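Local coordinates for protein myosin regulatory light chain (Physarum polycephalum, PDB 2BL0) that probably serves as a calcium-binding EF-hand light chain of myosin II, part of the regulatory domain of this motor protein, at residues D19-L31 / L43-L57. Sequence-based numbering, arbitrary orientation.
Sequences DGKVSIEELGSAL and LNTIKGQLNAKEFDL. With CA (calcium ion), chain D.
Leu43 lays CD2 on helix 27-31, 3.7 Å from Gly28 CA; Gly28, having no side chain, leaves room for this methyl. The axes of helix 27-31 and helix 43-50 pass 11.4 Å apart at 118°. Lys47 runs its CG past Ile24 CG1 and bends at chi3 (76°), bringing NZ within 3.6 Å of Glu25 OE2 in a long salt bridge. Leu27 is a knob among Leu43, Ile46, Lys47 and Leu50; its CD2 meets Leu50 CD1 tip to tip at 3.8 Å. Beyond the helix, Lys53 O accepts a nearly straight bond from Ile24 N (172°), above the carbonyl plane. Strand 22-23 of the calcium loop, where Asp19 OD1 and Lys21 O bind the ion with Asp15, Asp17 and two waters, pairs antiparallel with strand 54-55, as in paired EF-hands; helices 40-50 and 57-64 probably form the degenerate partner. Glu54 crosses Lys21 at about a right angle in a long salt bridge, Glu54 OE1 to Lys21 NZ 3.6 Å. Phe55 and Val22 exchange two backbone bonds, and the Phe55 ring is sandwiched between Val22 CB and Leu27 CD1. Asp56 caps helix 57-64 through Thr59 N, while a water links Gly20 O to Leu57 N.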
loop_
_atom_site.group_PDB
_atom_site.type_symbol
_atom_site.label_atom_id
_atom_site.label_comp_id
_atom_site.label_asym_id
_atom_site.label_seq_id
_atom_site.Cartn_x
_atom_site.Cartn_y
_atom_site.Cartn_z
ATOM N N ASP B 19 3.181 12.572 -13.089
ATOM C CA ASP B 19 3.078 13.042 -14.474
ATOM C C ASP B 19 3.014 11.898 -15.490
ATOM O O ASP B 19 2.980 12.134 -16.682
ATOM C CB ASP B 19 4.173 14.063 -14.810
ATOM C CG ASP B 19 5.542 13.461 -15.000
ATOM O OD1 ASP B 19 5.799 12.308 -14.599
ATOM O OD2 ASP B 19 6.454 14.079 -15.566
ATOM N N GLY B 20 2.970 10.658 -15.009
ATOM C CA GLY B 20 2.887 9.497 -15.879
ATOM C C GLY B 20 4.211 9.020 -16.448
ATOM O O GLY B 20 4.216 8.108 -17.286
ATOM N N LYS B 21 5.311 9.596 -15.976
ATOM C CA LYS B 21 6.656 9.244 -16.450
ATOM C C LYS B 21 7.603 8.934 -15.301
ATOM O O LYS B 21 7.562 9.557 -14.252
ATOM C CB LYS B 21 7.257 10.374 -17.286
ATOM C CG LYS B 21 6.489 10.696 -18.547
ATOM C CD LYS B 21 6.532 9.585 -19.578
ATOM C CE LYS B 21 7.009 10.083 -20.936
ATOM N NZ LYS B 21 6.488 11.404 -21.278
ATOM N N VAL B 22 8.480 7.963 -15.518
ATOM C CA VAL B 22 9.495 7.600 -14.535
ATOM C C VAL B 22 10.830 7.619 -15.261
ATOM O O VAL B 22 10.910 7.197 -16.411
ATOM C CB VAL B 22 9.194 6.218 -13.893
ATOM C CG1 VAL B 22 10.357 5.734 -13.102
ATOM C CG2 VAL B 22 7.938 6.301 -13.011
ATOM N N SER B 23 11.859 8.161 -14.613
ATOM C CA SER B 23 13.191 8.264 -15.205
ATOM C C SER B 23 13.680 6.895 -15.605
ATOM O O SER B 23 13.449 5.934 -14.894
ATOM C CB SER B 23 14.194 8.846 -14.203
ATOM O OG SER B 23 15.523 8.730 -14.705
ATOM N N ILE B 24 14.362 6.823 -16.744
ATOM C CA ILE B 24 14.977 5.580 -17.200
ATOM C C ILE B 24 16.003 5.043 -16.210
ATOM O O ILE B 24 16.245 3.835 -16.173
ATOM C CB ILE B 24 15.628 5.789 -18.605
ATOM C CG1 ILE B 24 15.910 4.435 -19.267
ATOM C CG2 ILE B 24 16.918 6.605 -18.498
ATOM C CD1 ILE B 24 14.678 3.736 -19.801
ATOM N N GLU B 25 16.601 5.929 -15.401
ATOM C CA GLU B 25 17.567 5.520 -14.387
ATOM C C GLU B 25 16.951 4.719 -13.261
ATOM O O GLU B 25 17.670 4.069 -12.492
ATOM C CB GLU B 25 18.288 6.726 -13.795
ATOM C CG GLU B 25 19.045 7.564 -14.817
ATOM C CD GLU B 25 20.095 6.783 -15.594
ATOM O OE1 GLU B 25 20.404 7.193 -16.747
ATOM O OE2 GLU B 25 20.637 5.779 -15.070
ATOM N N GLU B 26 15.625 4.766 -13.161
ATOM C CA GLU B 26 14.909 3.952 -12.202
ATOM C C GLU B 26 14.263 2.680 -12.754
ATOM O O GLU B 26 13.629 1.959 -12.009
ATOM C CB GLU B 26 13.812 4.789 -11.549
ATOM C CG GLU B 26 14.304 6.042 -10.845
ATOM C CD GLU B 26 15.040 5.742 -9.558
ATOM O OE1 GLU B 26 14.913 4.614 -9.048
ATOM O OE2 GLU B 26 15.744 6.650 -9.050
ATOM N N LEU B 27 14.423 2.389 -14.037
ATOM C CA LEU B 27 13.807 1.206 -14.620
ATOM C C LEU B 27 14.290 -0.059 -13.936
ATOM O O LEU B 27 13.499 -0.900 -13.593
ATOM C CB LEU B 27 14.084 1.144 -16.134
ATOM C CG LEU B 27 13.491 -0.055 -16.899
ATOM C CD1 LEU B 27 11.972 -0.165 -16.759
ATOM C CD2 LEU B 27 13.877 0.010 -18.363
ATOM N N GLY B 28 15.596 -0.194 -13.732
ATOM C CA GLY B 28 16.123 -1.351 -13.041
ATOM C C GLY B 28 15.491 -1.538 -11.672
ATOM O O GLY B 28 15.025 -2.628 -11.343
ATOM N N SER B 29 15.464 -0.468 -10.882
ATOM C CA SER B 29 14.887 -0.492 -9.532
ATOM C C SER B 29 13.429 -0.916 -9.530
ATOM O O SER B 29 13.006 -1.711 -8.705
ATOM C CB SER B 29 15.029 0.883 -8.874
ATOM O OG SER B 29 16.402 1.149 -8.664
ATOM N N ALA B 30 12.675 -0.399 -10.493
ATOM C CA ALA B 30 11.250 -0.706 -10.620
ATOM C C ALA B 30 11.017 -2.172 -11.015
ATOM O O ALA B 30 10.147 -2.841 -10.437
ATOM C CB ALA B 30 10.595 0.264 -11.616
ATOM N N LEU B 31 11.782 -2.682 -11.983
ATOM C CA LEU B 31 11.712 -4.100 -12.364
ATOM C C LEU B 31 12.059 -4.999 -11.187
ATOM O O LEU B 31 11.343 -5.967 -10.865
ATOM C CB LEU B 31 12.653 -4.402 -13.536
ATOM C CG LEU B 31 12.277 -3.773 -14.858
ATOM C CD1 LEU B 31 13.466 -3.845 -15.775
ATOM C CD2 LEU B 31 11.052 -4.450 -15.465
ATOM N N LEU B 43 19.955 -4.995 -18.666
ATOM C CA LEU B 43 19.280 -3.719 -18.447
ATOM C C LEU B 43 19.756 -2.697 -19.443
ATOM O O LEU B 43 18.964 -1.904 -19.937
ATOM C CB LEU B 43 19.531 -3.193 -17.030
ATOM C CG LEU B 43 18.800 -1.926 -16.590
ATOM C CD1 LEU B 43 17.302 -2.018 -16.822
ATOM C CD2 LEU B 43 19.123 -1.644 -15.146
ATOM N N ASN B 44 21.051 -2.704 -19.736
ATOM C CA ASN B 44 21.577 -1.759 -20.714
ATOM C C ASN B 44 21.031 -1.961 -22.106
ATOM O O ASN B 44 20.758 -0.989 -22.806
ATOM C CB ASN B 44 23.083 -1.801 -20.718
ATOM C CG ASN B 44 23.645 -0.632 -20.008
ATOM O OD1 ASN B 44 23.456 -0.497 -18.797
ATOM N ND2 ASN B 44 24.270 0.287 -20.766
ATOM N N THR B 45 20.844 -3.216 -22.504
ATOM C CA THR B 45 20.232 -3.510 -23.799
ATOM C C THR B 45 18.798 -2.999 -23.846
ATOM O O THR B 45 18.378 -2.352 -24.827
ATOM C CB THR B 45 20.288 -5.012 -24.069
ATOM O OG1 THR B 45 21.659 -5.409 -24.154
ATOM C CG2 THR B 45 19.657 -5.359 -25.406
ATOM N N ILE B 46 18.058 -3.236 -22.762
ATOM C CA ILE B 46 16.678 -2.767 -22.677
ATOM C C ILE B 46 16.622 -1.244 -22.748
ATOM O O ILE B 46 15.872 -0.673 -23.545
ATOM C CB ILE B 46 15.989 -3.285 -21.405
ATOM C CG1 ILE B 46 15.860 -4.799 -21.441
ATOM C CG2 ILE B 46 14.577 -2.641 -21.291
ATOM C CD1 ILE B 46 15.533 -5.452 -20.080
ATOM N N LYS B 47 17.419 -0.574 -21.924
ATOM C CA LYS B 47 17.477 0.891 -21.961
ATOM C C LYS B 47 17.828 1.436 -23.357
ATOM O O LYS B 47 17.263 2.422 -23.809
ATOM C CB LYS B 47 18.467 1.412 -20.906
ATOM C CG LYS B 47 17.921 1.315 -19.482
ATOM C CD LYS B 47 18.949 1.527 -18.393
ATOM C CE LYS B 47 19.325 2.988 -18.200
ATOM N NZ LYS B 47 20.643 3.113 -17.460
ATOM N N GLY B 48 18.765 0.789 -24.035
ATOM C CA GLY B 48 19.200 1.254 -25.342
ATOM C C GLY B 48 18.055 1.130 -26.336
ATOM O O GLY B 48 17.876 2.002 -27.215
ATOM N N GLN B 49 17.290 0.043 -26.215
ATOM C CA GLN B 49 16.156 -0.184 -27.112
ATOM C C GLN B 49 15.075 0.857 -26.898
ATOM O O GLN B 49 14.453 1.316 -27.855
ATOM C CB GLN B 49 15.625 -1.615 -26.993
ATOM C CG GLN B 49 16.518 -2.642 -27.667
ATOM C CD GLN B 49 15.965 -4.052 -27.619
ATOM O OE1 GLN B 49 15.044 -4.298 -26.795
ATOM N NE2 GLN B 49 16.423 -4.936 -28.399
ATOM N N LEU B 50 14.861 1.265 -25.646
ATOM C CA LEU B 50 13.875 2.283 -25.351
ATOM C C LEU B 50 14.291 3.653 -25.913
ATOM O O LEU B 50 13.422 4.437 -26.282
ATOM C CB LEU B 50 13.616 2.370 -23.842
ATOM C CG LEU B 50 12.992 1.117 -23.225
ATOM C CD1 LEU B 50 12.751 1.340 -21.756
ATOM C CD2 LEU B 50 11.702 0.725 -23.938
ATOM N N ASN B 51 15.602 3.923 -25.982
ATOM C CA ASN B 51 16.115 5.187 -26.556
ATOM C C ASN B 51 15.341 6.370 -26.009
ATOM O O ASN B 51 14.865 7.230 -26.753
ATOM C CB ASN B 51 16.076 5.186 -28.098
ATOM C CG ASN B 51 17.109 6.133 -28.716
ATOM O OD1 ASN B 51 18.314 5.929 -28.565
ATOM N ND2 ASN B 51 16.638 7.173 -29.411
ATOM N N ALA B 52 15.214 6.403 -24.686
ATOM C CA ALA B 52 14.433 7.449 -24.017
ATOM C C ALA B 52 15.037 7.756 -22.646
ATOM O O ALA B 52 15.738 6.942 -22.074
ATOM C CB ALA B 52 12.993 6.998 -23.863
ATOM N N LYS B 53 14.782 8.952 -22.133
ATOM C CA LYS B 53 15.270 9.304 -20.803
ATOM C C LYS B 53 14.229 8.976 -19.728
ATOM O O LYS B 53 14.549 9.051 -18.543
ATOM C CB LYS B 53 15.654 10.778 -20.740
ATOM C CG LYS B 53 14.481 11.737 -20.787
ATOM C CD LYS B 53 14.934 13.190 -20.811
ATOM C CE LYS B 53 13.754 14.136 -20.573
ATOM N NZ LYS B 53 14.161 15.543 -20.836
ATOM N N GLU B 54 12.996 8.658 -20.143
ATOM C CA GLU B 54 11.920 8.250 -19.217
ATOM C C GLU B 54 11.013 7.220 -19.864
ATOM O O GLU B 54 11.070 7.002 -21.079
ATOM C CB GLU B 54 11.080 9.460 -18.765
ATOM C CG GLU B 54 11.269 10.694 -19.599
ATOM C CD GLU B 54 10.273 11.788 -19.290
ATOM O OE1 GLU B 54 9.758 12.396 -20.263
ATOM O OE2 GLU B 54 10.019 12.051 -18.095
ATOM N N PHE B 55 10.182 6.570 -19.050
ATOM C CA PHE B 55 9.230 5.583 -19.554
ATOM C C PHE B 55 7.872 5.732 -18.876
ATOM O O PHE B 55 7.784 6.200 -17.749
ATOM C CB PHE B 55 9.756 4.147 -19.390
ATOM C CG PHE B 55 10.012 3.731 -17.962
ATOM C CD1 PHE B 55 11.209 4.050 -17.323
ATOM C CD2 PHE B 55 9.055 3.009 -17.255
ATOM C CE1 PHE B 55 11.430 3.634 -15.989
ATOM C CE2 PHE B 55 9.278 2.602 -15.929
ATOM C CZ PHE B 55 10.464 2.933 -15.301
ATOM N N ASP B 56 6.829 5.323 -19.578
ATOM C CA ASP B 56 5.452 5.346 -19.052
ATOM C C ASP B 56 4.989 3.954 -18.630
ATOM O O ASP B 56 5.729 2.979 -18.740
ATOM C CB ASP B 56 4.478 6.029 -20.028
ATOM C CG ASP B 56 4.284 5.282 -21.341
ATOM O OD1 ASP B 56 4.667 4.106 -21.483
ATOM O OD2 ASP B 56 3.679 5.818 -22.307
ATOM N N LEU B 57 3.761 3.868 -18.130
ATOM C CA LEU B 57 3.257 2.633 -17.558
ATOM C C LEU B 57 3.143 1.533 -18.594
ATOM O O LEU B 57 3.510 0.404 -18.320
ATOM C CB LEU B 57 1.895 2.856 -16.896
ATOM C CG LEU B 57 1.179 1.602 -16.380
ATOM C CD1 LEU B 57 2.011 0.892 -15.318
ATOM C CD2 LEU B 57 -0.212 1.949 -15.876
HETATM CA CA CA D . 7.217 11.349 -12.901
HETATM O O HOH W 1 8.833 12.482 -13.924
HETATM O O HOH W 2 2.118 6.331 -17.567
HETATM O O HOH W 3 8.869 10.475 -11.575
#